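Local coordinates for protein mandalate racemase/muconate lactonizing enzyme (Unidentified, PDB 4E4U) that probably catalyses racemisation or a related reaction of an acid substrate through an enolate intermediate, as in other members of the enolase superfamily, at residues P16-M21 with E334-W339; L279-A284 with L290-I295; T297-H302 with T327-I332; N312-A317 with A344-T349. All blocks are in the same frame, centred on the assembly; numbering follows the deposited sequence. Where two conformers were deposited one is given.

Contact 1: P16-M21 with E334-W339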
loop_
_atom_site.group_PDB
_atom_site.type_symbol
_atom_site.label_atom_id
_atom_site.label_comp_id
_atom_site.label_asym_id
_atom_site.label_seq_id
_atom_site.Cartn_x
_atom_site.Cartn_y
_atom_site.Cartn_z
ATOM N N PRO A 16 4.940 14.381 49.480
ATOM C CA PRO A 16 5.776 13.580 48.578
ATOM C C PRO A 16 5.585 13.875 47.085
ATOM O O PRO A 16 5.832 12.986 46.269
ATOM C CB PRO A 16 5.326 12.150 48.889
ATOM C CG PRO A 16 3.883 12.299 49.243
ATOM C CD PRO A 16 3.735 13.645 49.907
ATOM N N HIS A 17 5.158 15.089 46.741
ATOM C CA HIS A 17 5.104 15.551 45.352
ATOM C C HIS A 17 4.130 14.767 44.463
ATOM O O HIS A 17 4.462 14.395 43.333
ATOM C CB HIS A 17 6.514 15.581 44.731
ATOM C CG HIS A 17 7.560 16.161 45.636
ATOM N ND1 HIS A 17 7.544 17.474 46.051
ATOM C CD2 HIS A 17 8.658 15.602 46.202
ATOM C CE1 HIS A 17 8.581 17.700 46.841
ATOM N NE2 HIS A 17 9.273 16.581 46.947
ATOM N N VAL A 18 2.922 14.528 44.962
ATOM C CA VAL A 18 1.918 13.858 44.144
ATOM C C VAL A 18 1.419 14.812 43.062
ATOM O O VAL A 18 0.881 15.879 43.354
ATOM C CB VAL A 18 0.740 13.311 44.972
ATOM C CG1 VAL A 18 -0.005 12.247 44.172
ATOM C CG2 VAL A 18 1.229 12.724 46.281
ATOM N N GLY A 19 1.614 14.428 41.807
ATOM C CA GLY A 19 1.312 15.315 40.701
ATOM C C GLY A 19 2.536 16.093 40.250
ATOM O O GLY A 19 2.424 17.016 39.442
ATOM N N GLY A 20 3.705 15.732 40.778
ATOM C CA GLY A 20 4.954 16.304 40.298
ATOM C C GLY A 20 5.585 17.329 41.219
ATOM O O GLY A 20 5.102 17.573 42.320
ATOM N N MET A 21 6.677 17.938 40.764
ATOM C CA MET A 21 7.439 18.860 41.600
ATOM C C MET A 21 6.853 20.269 41.693
ATOM O O MET A 21 6.973 20.925 42.721
ATOM C CB MET A 21 8.886 18.939 41.103
ATOM C CG MET A 21 9.622 17.604 41.086
ATOM S SD MET A 21 9.582 16.774 42.686
ATOM C CE MET A 21 10.405 17.975 43.723
ATOM N N GLU A 334 -8.133 10.702 33.786
ATOM C CA GLU A 334 -7.139 10.454 34.810
ATOM C C GLU A 334 -7.374 11.374 35.992
ATOM O O GLU A 334 -7.539 12.592 35.833
ATOM C CB GLU A 334 -5.723 10.664 34.272
ATOM C CG GLU A 334 -4.640 10.288 35.286
ATOM C CD GLU A 334 -3.285 10.038 34.648
ATOM O OE1 GLU A 334 -3.053 10.537 33.527
ATOM O OE2 GLU A 334 -2.460 9.329 35.268
ATOM N N SER A 335 -7.398 10.783 37.179
ATOM C CA SER A 335 -7.506 11.539 38.414
ATOM C C SER A 335 -6.309 11.262 39.290
ATOM O O SER A 335 -5.749 10.168 39.261
ATOM C CB SER A 335 -8.792 11.176 39.145
ATOM O OG SER A 335 -9.897 11.507 38.338
ATOM N N ILE A 336 -5.904 12.263 40.060
ATOM C CA ILE A 336 -4.818 12.074 41.006
ATOM C C ILE A 336 -5.471 11.739 42.336
ATOM O O ILE A 336 -5.943 12.617 43.057
ATOM C CB ILE A 336 -3.888 13.292 41.065
ATOM C CG1 ILE A 336 -3.252 13.499 39.683
ATOM C CG2 ILE A 336 -2.816 13.084 42.118
ATOM C CD1 ILE A 336 -2.375 14.726 39.549
ATOM N N MET A 337 -5.533 10.439 42.619
ATOM C CA MET A 337 -6.333 9.915 43.724
ATOM C C MET A 337 -7.751 10.473 43.617
ATOM O O MET A 337 -8.350 10.369 42.546
ATOM C CB MET A 337 -5.650 10.160 45.070
ATOM C CG MET A 337 -4.322 9.413 45.127
ATOM S SD MET A 337 -3.475 9.427 46.694
ATOM C CE MET A 337 -3.058 11.139 46.774
ATOM N N THR A 338 -8.284 11.075 44.678
ATOM C CA THR A 338 -9.641 11.622 44.603
ATOM C C THR A 338 -9.678 13.152 44.673
ATOM O O THR A 338 -10.670 13.736 45.112
ATOM C CB THR A 338 -10.566 11.020 45.679
ATOM O OG1 THR A 338 -10.065 11.337 46.980
ATOM C CG2 THR A 338 -10.633 9.508 45.527
ATOM N N TRP A 339 -8.591 13.779 44.230
ATOM C CA TRP A 339 -8.472 15.238 44.127
ATOM C C TRP A 339 -8.476 15.958 45.469
ATOM O O TRP A 339 -8.836 17.137 45.544
ATOM C CB TRP A 339 -9.547 15.838 43.211
ATOM C CG TRP A 339 -9.515 15.333 41.798
ATOM C CD1 TRP A 339 -10.484 14.606 41.168
ATOM C CD2 TRP A 339 -8.474 15.528 40.834
ATOM N NE1 TRP A 339 -10.113 14.340 39.874
ATOM C CE2 TRP A 339 -8.877 14.899 39.641
ATOM C CE3 TRP A 339 -7.233 16.177 40.864
ATOM C CZ2 TRP A 339 -8.088 14.889 38.488
ATOM C CZ3 TRP A 339 -6.448 16.166 39.720
ATOM C CH2 TRP A 339 -6.877 15.523 38.549
#
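Val-18 meets Ile-336 and Met-337 through one methyl branch, and the contact between the 16-21 loop and the turn after strand 333-335 is entirely apolar. CG1 of Val-18, anti to its backbone N (chi1 -161°), reaches CG2 of Ile-336 at 3.6 Å, the two side chains lying alongside with their ends pointing opposite ways. Met-337 comes in nearly perpendicular to Val-18; bent at chi3, it brings its CE to 4.2 Å from the same CG1. Ile-336 uses its other end on the backbone, where CD1 lies 3.9 Å from CA of Gly-19. In the enolase superfamily an N-terminal capping domain lends loops to the mouth of a modified beta/alpha barrel, and residues 16-21 fit this pattern. Two beta turns shape the meeting surfaces. Residues 17-20 make a type II turn closed by Gly-20 N to His-17 O at 3.0 Å, while Ile-336 to Trp-339 form a type II' turn. Polar support comes from outside: Gly-19 O accepts from Trp-23 and His-387, and Met-337 N is hydrogen-bonded to OG1 of Thr-129. The Met-337 side chain also touches Tyr-132 and lies about 5 Å from a bound dimercaptobutanediol, probably from the crystallisation liquor.

Contact 2: L279-A284 with L290-I295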
loop_
_atom_site.group_PDB
_atom_site.type_symbol
_atom_site.label_atom_id
_atom_site.label_comp_id
_atom_site.label_asym_id
_atom_site.label_seq_id
_atom_site.Cartn_x
_atom_site.Cartn_y
_atom_site.Cartn_z
ATOM N N LEU A 279 -6.546 8.101 22.991
ATOM C CA LEU A 279 -5.668 9.265 22.956
ATOM C C LEU A 279 -5.616 9.965 24.299
ATOM O O LEU A 279 -6.634 10.453 24.802
ATOM C CB LEU A 279 -6.125 10.262 21.896
ATOM C CG LEU A 279 -6.257 9.740 20.479
ATOM C CD1 LEU A 279 -6.501 10.894 19.512
ATOM C CD2 LEU A 279 -5.027 8.962 20.070
ATOM N N GLN A 280 -4.416 10.021 24.861
ATOM C CA GLN A 280 -4.188 10.573 26.185
ATOM C C GLN A 280 -3.609 11.980 26.113
ATOM O O GLN A 280 -2.582 12.293 26.718
ATOM C CB GLN A 280 -3.281 9.640 26.974
ATOM C CG GLN A 280 -3.862 8.244 27.093
ATOM C CD GLN A 280 -2.921 7.273 27.746
ATOM O OE1 GLN A 280 -1.779 7.112 27.313
ATOM N NE2 GLN A 280 -3.399 6.602 28.791
ATOM N N LEU A 281 -4.296 12.843 25.379
ATOM C CA LEU A 281 -3.902 14.238 25.311
ATOM C C LEU A 281 -3.911 14.865 26.707
ATOM O O LEU A 281 -4.746 14.523 27.557
ATOM C CB LEU A 281 -4.847 14.991 24.365
ATOM C CG LEU A 281 -6.328 15.066 24.764
ATOM C CD1 LEU A 281 -6.643 16.268 25.652
ATOM C CD2 LEU A 281 -7.213 15.092 23.529
ATOM N N ASN A 282 -2.983 15.786 26.938
ATOM C CA ASN A 282 -3.040 16.652 28.103
ATOM C C ASN A 282 -3.405 18.038 27.587
ATOM O O ASN A 282 -2.681 18.602 26.747
ATOM C CB ASN A 282 -1.711 16.656 28.855
ATOM C CG ASN A 282 -1.783 17.436 30.152
ATOM O OD1 ASN A 282 -2.219 18.592 30.173
ATOM N ND2 ASN A 282 -1.348 16.815 31.242
ATOM N N VAL A 283 -4.521 18.574 28.069
ATOM C CA VAL A 283 -5.037 19.849 27.557
ATOM C C VAL A 283 -4.081 21.007 27.798
ATOM O O VAL A 283 -4.164 22.029 27.120
ATOM C CB VAL A 283 -6.436 20.211 28.126
ATOM C CG1 VAL A 283 -7.463 19.179 27.710
ATOM C CG2 VAL A 283 -6.394 20.346 29.650
ATOM N N ALA A 284 -3.184 20.842 28.770
ATOM C CA ALA A 284 -2.180 21.859 29.091
ATOM C C ALA A 284 -0.888 21.719 28.271
ATOM O O ALA A 284 0.054 22.487 28.455
ATOM C CB ALA A 284 -1.881 21.852 30.587
ATOM N N LEU A 290 -9.497 24.407 22.436
ATOM C CA LEU A 290 -9.969 24.262 21.062
ATOM C C LEU A 290 -9.116 23.243 20.306
ATOM O O LEU A 290 -9.650 22.380 19.611
ATOM C CB LEU A 290 -10.020 25.605 20.334
ATOM C CG LEU A 290 -10.533 25.510 18.893
ATOM C CD1 LEU A 290 -11.922 24.888 18.843
ATOM C CD2 LEU A 290 -10.515 26.870 18.211
ATOM N N GLU A 291 -7.795 23.321 20.459
ATOM C CA GLU A 291 -6.933 22.328 19.834
ATOM C C GLU A 291 -7.239 20.918 20.362
ATOM O O GLU A 291 -7.242 19.949 19.602
ATOM C CB GLU A 291 -5.458 22.695 20.010
ATOM C CG GLU A 291 -4.499 21.859 19.170
ATOM C CD GLU A 291 -4.461 22.220 17.689
ATOM O OE1 GLU A 291 -5.236 23.089 17.212
ATOM O OE2 GLU A 291 -3.617 21.630 16.996
ATOM N N ALA A 292 -7.526 20.800 21.658
ATOM C CA ALA A 292 -7.904 19.498 22.211
ATOM C C ALA A 292 -9.224 18.992 21.619
ATOM O O ALA A 292 -9.367 17.811 21.328
ATOM C CB ALA A 292 -7.973 19.563 23.740
ATOM N N LYS A 293 -10.182 19.893 21.433
ATOM C CA LYS A 293 -11.438 19.543 20.771
ATOM C C LYS A 293 -11.175 19.045 19.349
ATOM O O LYS A 293 -11.798 18.080 18.890
ATOM C CB LYS A 293 -12.378 20.751 20.746
ATOM C CG LYS A 293 -13.753 20.486 20.158
ATOM C CD LYS A 293 -14.645 19.765 21.150
ATOM C CE LYS A 293 -15.981 19.418 20.528
ATOM N NZ LYS A 293 -16.902 18.781 21.507
ATOM N N LYS A 294 -10.228 19.676 18.660
ATOM C CA LYS A 294 -9.866 19.254 17.311
ATOM C C LYS A 294 -9.251 17.851 17.318
ATOM O O LYS A 294 -9.531 17.030 16.439
ATOM C CB LYS A 294 -8.922 20.271 16.665
ATOM C CG LYS A 294 -9.623 21.584 16.352
ATOM C CD LYS A 294 -8.726 22.579 15.620
ATOM C CE LYS A 294 -9.475 23.885 15.333
ATOM N NZ LYS A 294 -8.594 24.885 14.663
ATOM N N ILE A 295 -8.418 17.572 18.314
ATOM C CA ILE A 295 -7.835 16.242 18.457
ATOM C C ILE A 295 -8.934 15.207 18.733
ATOM O O ILE A 295 -8.937 14.117 18.148
ATOM C CB ILE A 295 -6.758 16.241 19.554
ATOM C CG1 ILE A 295 -5.563 17.071 19.081
ATOM C CG2 ILE A 295 -6.339 14.801 19.911
ATOM C CD1 ILE A 295 -4.653 17.530 20.207
#
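Leu-281, Ala-292 and Ile-295 meet without any flat group between them; the planar amide beside them, that of Asn-282, starts from a CB pointing away from the helix. In the plane of that amide, OD1 accepts from Ala-284 N at 2.8 Å, with a C=O...N angle of 149°. This Asx turn shapes the chain after Leu-281, while the amide's ND2 donates to His-309 and Asn-312. Across the contact everything is aliphatic. With chi1 at 63°, Leu-281 holds its CG between its own backbone N and carbonyl carbon, and its two methyls divide the helix surface: CD1 lies 4.0 Å from CB of Ala-292, and CD2 lies 3.7 Å from CG2 of Ile-295. That CG2 also receives Leu-279 CD1 at 3.9 Å, so one isoleucine branch serves two leucines. Val-283, modelled in two conformers, adds a less certain touch on Ala-292. The small alanine lets the loop come near, Val-283 and Ala-292 having their CA atoms 6.1 Å apart. This is a beta-alpha unit of the barrel folded on itself: strand 278-279 leads through the loop into helix 289-301, with Phe-267 of helix 263-272 packing on Ile-295 and Leu-323 of helix 314-325 on Leu-281 and Ala-292.

Contact 3: T297-H302 with T327-I332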
loop_
_atom_site.group_PDB
_atom_site.type_symbol
_atom_site.label_atom_id
_atom_site.label_comp_id
_atom_site.label_asym_id
_atom_site.label_seq_id
_atom_site.Cartn_x
_atom_site.Cartn_y
_atom_site.Cartn_z
ATOM N N THR A 297 -11.937 15.362 17.745
ATOM C CA THR A 297 -12.604 15.214 16.456
ATOM C C THR A 297 -11.885 14.213 15.547
ATOM O O THR A 297 -12.526 13.354 14.918
ATOM C CB THR A 297 -12.699 16.585 15.760
ATOM O OG1 THR A 297 -13.555 17.440 16.529
ATOM C CG2 THR A 297 -13.245 16.452 14.344
ATOM N N LEU A 298 -10.558 14.321 15.471
ATOM C CA LEU A 298 -9.777 13.340 14.718
ATOM C C LEU A 298 -10.044 11.948 15.264
ATOM O O LEU A 298 -10.243 11.002 14.502
ATOM C CB LEU A 298 -8.282 13.636 14.799
ATOM C CG LEU A 298 -7.810 14.988 14.273
ATOM C CD1 LEU A 298 -6.290 15.099 14.399
ATOM C CD2 LEU A 298 -8.255 15.166 12.830
ATOM N N ALA A 299 -10.069 11.826 16.590
ATOM C CA ALA A 299 -10.338 10.530 17.180
ATOM C C ALA A 299 -11.711 10.016 16.743
ATOM O O ALA A 299 -11.857 8.840 16.409
ATOM C CB ALA A 299 -10.234 10.602 18.685
ATOM N N GLU A 300 -12.718 10.889 16.717
ATOM C CA GLU A 300 -14.069 10.451 16.345
ATOM C C GLU A 300 -14.096 9.768 14.980
ATOM O O GLU A 300 -14.738 8.732 14.805
ATOM C CB GLU A 300 -15.047 11.619 16.305
ATOM C CG GLU A 300 -15.449 12.179 17.646
ATOM C CD GLU A 300 -16.659 13.075 17.501
ATOM O OE1 GLU A 300 -16.487 14.308 17.459
ATOM O OE2 GLU A 300 -17.784 12.539 17.404
ATOM N N VAL A 301 -13.411 10.348 14.000
ATOM C CA VAL A 301 -13.528 9.815 12.647
ATOM C C VAL A 301 -12.764 8.510 12.478
ATOM O O VAL A 301 -13.017 7.773 11.537
ATOM C CB VAL A 301 -13.170 10.842 11.529
ATOM C CG1 VAL A 301 -14.133 12.016 11.577
ATOM C CG2 VAL A 301 -11.718 11.292 11.620
ATOM N N HIS A 302 -11.845 8.225 13.402
ATOM C CA HIS A 302 -11.134 6.944 13.444
ATOM C C HIS A 302 -11.777 5.944 14.407
ATOM O O HIS A 302 -11.255 4.844 14.609
ATOM C CB HIS A 302 -9.669 7.144 13.833
ATOM C CG HIS A 302 -8.859 7.820 12.780
ATOM N ND1 HIS A 302 -8.161 7.130 11.816
ATOM C CD2 HIS A 302 -8.652 9.141 12.529
ATOM C CE1 HIS A 302 -7.540 7.991 11.027
ATOM N NE2 HIS A 302 -7.821 9.210 11.432
ATOM N N THR A 327 -17.556 15.757 25.208
ATOM C CA THR A 327 -16.915 14.881 24.227
ATOM C C THR A 327 -17.672 13.560 24.090
ATOM O O THR A 327 -17.787 12.817 25.055
ATOM C CB THR A 327 -15.453 14.587 24.631
ATOM O OG1 THR A 327 -14.680 15.792 24.558
ATOM C CG2 THR A 327 -14.836 13.549 23.715
ATOM N N PRO A 328 -18.180 13.256 22.885
ATOM C CA PRO A 328 -18.988 12.040 22.741
ATOM C C PRO A 328 -18.169 10.745 22.795
ATOM O O PRO A 328 -18.703 9.711 23.176
ATOM C CB PRO A 328 -19.655 12.226 21.371
ATOM C CG PRO A 328 -18.722 13.126 20.615
ATOM C CD PRO A 328 -18.144 14.059 21.648
ATOM N N ASN A 329 -16.896 10.806 22.419
ATOM C CA ASN A 329 -16.026 9.639 22.413
ATOM C C ASN A 329 -15.066 9.637 23.598
ATOM O O ASN A 329 -13.889 9.291 23.480
ATOM C CB ASN A 329 -15.267 9.533 21.083
ATOM C CG ASN A 329 -14.475 10.792 20.737
ATOM O OD1 ASN A 329 -14.883 11.908 21.060
ATOM N ND2 ASN A 329 -13.357 10.613 20.031
ATOM N N PHE A 330 -15.589 10.032 24.748
ATOM C CA PHE A 330 -14.832 10.060 25.991
ATOM C C PHE A 330 -14.817 8.682 26.638
ATOM O O PHE A 330 -15.866 8.062 26.811
ATOM C CB PHE A 330 -15.472 11.073 26.941
ATOM C CG PHE A 330 -14.970 10.988 28.357
ATOM C CD1 PHE A 330 -13.709 11.468 28.698
ATOM C CD2 PHE A 330 -15.766 10.449 29.355
ATOM C CE1 PHE A 330 -13.251 11.399 30.014
ATOM C CE2 PHE A 330 -15.316 10.382 30.666
ATOM C CZ PHE A 330 -14.062 10.854 30.993
ATOM N N LEU A 331 -13.631 8.215 27.021
ATOM C CA LEU A 331 -13.486 6.932 27.721
ATOM C C LEU A 331 -13.396 7.094 29.234
ATOM O O LEU A 331 -14.202 6.536 29.976
ATOM C CB LEU A 331 -12.244 6.190 27.219
ATOM C CG LEU A 331 -11.832 4.896 27.934
ATOM C CD1 LEU A 331 -12.956 3.861 27.899
ATOM C CD2 LEU A 331 -10.559 4.315 27.327
ATOM N N ILE A 332 -12.411 7.858 29.697
ATOM C CA ILE A 332 -12.131 7.950 31.128
ATOM C C ILE A 332 -11.184 9.122 31.364
ATOM O O ILE A 332 -10.429 9.502 30.466
ATOM C CB ILE A 332 -11.507 6.617 31.631
ATOM C CG1 ILE A 332 -11.611 6.461 33.151
ATOM C CG2 ILE A 332 -10.075 6.446 31.109
ATOM C CD1 ILE A 332 -11.303 5.037 33.596
HETATM O O HOH W 1 -15.054 14.624 20.056
#
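With chi1 at 55°, Asn-329 folds its amide back over its own main chain and lays it against Glu-300, whose CG stands beside its backbone N (chi1 -73°) with the chain extended beyond. The two side chains run nearly perpendicular, Glu-300 CG lying 3.5 Å from Asn-329 OD1, and the carboxylate and amide planes are 37° apart. Farther out, OE2 of Glu-300 rests 3.4 Å from CG of Pro-328. Thr-327 to Phe-330 form a type I beta turn in the loop from helix 314-325 to strand 333-335, packed here on the neighbouring barrel helix. Asn-329 ND2 packs 3.4 Å from Ala-299 CB and donates to the carbonyls of Ala-296, in the C-terminal part of helix 289-301, and Ala-304 just beyond it. No direct hydrogen bond joins the two segments. Instead, one water donates to OE1 of Glu-300 at 3.0 Å and to OD1 of Asn-329 at 2.9 Å. The same OE1 forms a salt bridge with Lys-294 of a neighbouring subunit, another copy of the protein. With ND2 committed to two carbonyls and OD1 to the water, the amide's rotation is fixed, and the intersubunit lysine probably stabilises the carboxylate charge in these buried surroundings.

Contact 4: N312-A317 with A344-T349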
loop_
_atom_site.group_PDB
_atom_site.type_symbol
_atom_site.label_atom_id
_atom_site.label_comp_id
_atom_site.label_asym_id
_atom_site.label_seq_id
_atom_site.Cartn_x
_atom_site.Cartn_y
_atom_site.Cartn_z
ATOM N N ASN A 312 -0.500 16.838 37.052
ATOM C CA ASN A 312 -0.281 18.263 37.226
ATOM C C ASN A 312 -1.395 18.798 38.120
ATOM O O ASN A 312 -2.056 18.007 38.807
ATOM C CB ASN A 312 -0.159 18.998 35.869
ATOM C CG ASN A 312 -1.280 18.667 34.897
ATOM O OD1 ASN A 312 -1.254 17.641 34.203
ATOM N ND2 ASN A 312 -2.257 19.557 34.812
ATOM N N GLY A 313 -1.610 20.114 38.114
ATOM C CA GLY A 313 -2.491 20.754 39.078
ATOM C C GLY A 313 -3.973 20.713 38.747
ATOM O O GLY A 313 -4.390 20.173 37.718
ATOM N N PRO A 314 -4.790 21.297 39.630
ATOM C CA PRO A 314 -6.242 21.225 39.463
ATOM C C PRO A 314 -6.782 22.180 38.404
ATOM O O PRO A 314 -7.932 22.038 38.004
ATOM C CB PRO A 314 -6.771 21.611 40.850
ATOM C CG PRO A 314 -5.710 22.506 41.392
ATOM C CD PRO A 314 -4.414 21.924 40.908
ATOM N N VAL A 315 -5.980 23.139 37.952
ATOM C CA VAL A 315 -6.450 24.038 36.899
ATOM C C VAL A 315 -6.454 23.303 35.556
ATOM O O VAL A 315 -7.450 23.328 34.828
ATOM C CB VAL A 315 -5.633 25.345 36.843
ATOM C CG1 VAL A 315 -6.035 26.175 35.630
ATOM C CG2 VAL A 315 -5.820 26.146 38.141
ATOM N N GLY A 316 -5.354 22.633 35.232
ATOM C CA GLY A 316 -5.328 21.775 34.061
ATOM C C GLY A 316 -6.377 20.678 34.158
ATOM O O GLY A 316 -7.003 20.323 33.160
ATOM N N ALA A 317 -6.583 20.138 35.359
ATOM C CA ALA A 317 -7.625 19.127 35.547
ATOM C C ALA A 317 -9.007 19.703 35.241
ATOM O O ALA A 317 -9.814 19.071 34.545
ATOM C CB ALA A 317 -7.578 18.560 36.955
ATOM N N ALA A 344 -6.762 20.101 46.419
ATOM C CA ALA A 344 -7.925 20.784 46.959
ATOM C C ALA A 344 -7.495 22.076 47.646
ATOM O O ALA A 344 -8.185 23.092 47.564
ATOM C CB ALA A 344 -8.661 19.884 47.936
ATOM N N GLU A 345 -6.351 22.043 48.319
ATOM C CA GLU A 345 -5.913 23.185 49.116
ATOM C C GLU A 345 -5.620 24.422 48.266
ATOM O O GLU A 345 -5.863 25.554 48.685
ATOM C CB GLU A 345 -4.675 22.818 49.933
ATOM C CG GLU A 345 -4.357 23.834 51.018
ATOM C CD GLU A 345 -3.087 23.512 51.775
ATOM O OE1 GLU A 345 -2.433 22.498 51.444
ATOM O OE2 GLU A 345 -2.740 24.278 52.700
ATOM N N VAL A 346 -5.097 24.206 47.065
ATOM C CA VAL A 346 -4.625 25.315 46.247
ATOM C C VAL A 346 -5.748 26.045 45.489
ATOM O O VAL A 346 -5.510 27.081 44.864
ATOM C CB VAL A 346 -3.497 24.857 45.293
ATOM C CG1 VAL A 346 -4.065 24.152 44.071
ATOM C CG2 VAL A 346 -2.605 26.027 44.908
ATOM N N VAL A 347 -6.973 25.526 45.565
ATOM C CA VAL A 347 -8.105 26.177 44.896
ATOM C C VAL A 347 -9.212 26.555 45.879
ATOM O O VAL A 347 -9.279 26.019 46.988
ATOM C CB VAL A 347 -8.697 25.322 43.752
ATOM C CG1 VAL A 347 -7.709 25.210 42.592
ATOM C CG2 VAL A 347 -9.126 23.952 44.269
ATOM N N LYS A 348 -10.076 27.481 45.466
ATOM C CA LYS A 348 -11.170 27.956 46.314
ATOM C C LYS A 348 -12.270 26.906 46.450
ATOM O O LYS A 348 -12.822 26.708 47.531
ATOM C CB LYS A 348 -11.755 29.254 45.753
ATOM C CG LYS A 348 -10.753 30.402 45.643
ATOM C CD LYS A 348 -10.343 30.937 47.005
ATOM C CE LYS A 348 -11.462 31.751 47.647
ATOM N NZ LYS A 348 -11.090 32.280 48.996
ATOM N N THR A 349 -12.591 26.248 45.341
ATOM C CA THR A 349 -13.604 25.200 45.314
ATOM C C THR A 349 -12.989 23.962 44.673
ATOM O O THR A 349 -12.736 23.945 43.477
ATOM C CB THR A 349 -14.829 25.625 44.482
ATOM O OG1 THR A 349 -15.446 26.772 45.079
ATOM C CG2 THR A 349 -15.848 24.494 44.398
#
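Pro-314 meets Val-346 and Val-347 with one corner of its ring, and nearly all of the close packing gathers there. Its CG lies 3.5 Å from CG1 of Val-346 and 3.6 Å from CG1 of Val-347, so that one ring carbon touches a methyl from each of two successive valines. They come at it differently. Val-346 stands athwart the proline, a chi1 of 80° swinging its CG1 onto the ring, where it also lies 3.9 Å from Pro-314 CD; Val-347 lies alongside the ring, pointing the other way, and Val-347 CG1 is 4.1 Å from CB of Pro-314. The proline occupies the first turn of helix 314-325, directly after the N-cap residue Gly-313. In the enolase-type fold the N-terminal domain packs over the barrel, and here its strands 22-30 and 35-40 meet the start of this helix: Glu-39 of strand 35-40 accepts from Gly-313 N and Gly-316 N, a carboxylate placed where a helix N terminus would probably stabilise its charge, and Trp-23 of strand 22-30 packs on the proline. Contact thins quickly away from the ring. Val-315 CG2 stays 4.9 Å from Val-347 CG1. Beyond the valines, Lys-348 and Thr-349 carry the chain to the exposed surface, as Glu-345 does on the preceding side.

From the N terminus, residues 16-21 open the longest loop, closed 313 residues later by contact 1, which brings the N-terminal capping part against the barrel. Contacts 2 and 3 both fall within that span. Contact 2 closes a short loop between strand 278-279 and helix 289-301; contact 3 follows in series, using the far end of the same helix, and the two touch through Leu-279 and Ala-299. Contact 4 opens at 312-317, before contact 3 closes, and ends at 344-349, after contact 1 has closed, so it crosses both. It touches contact 1 through Ile-336 and Trp-339, and contact 2 through Asn-282, linking the barrel's later units with helix 341-345.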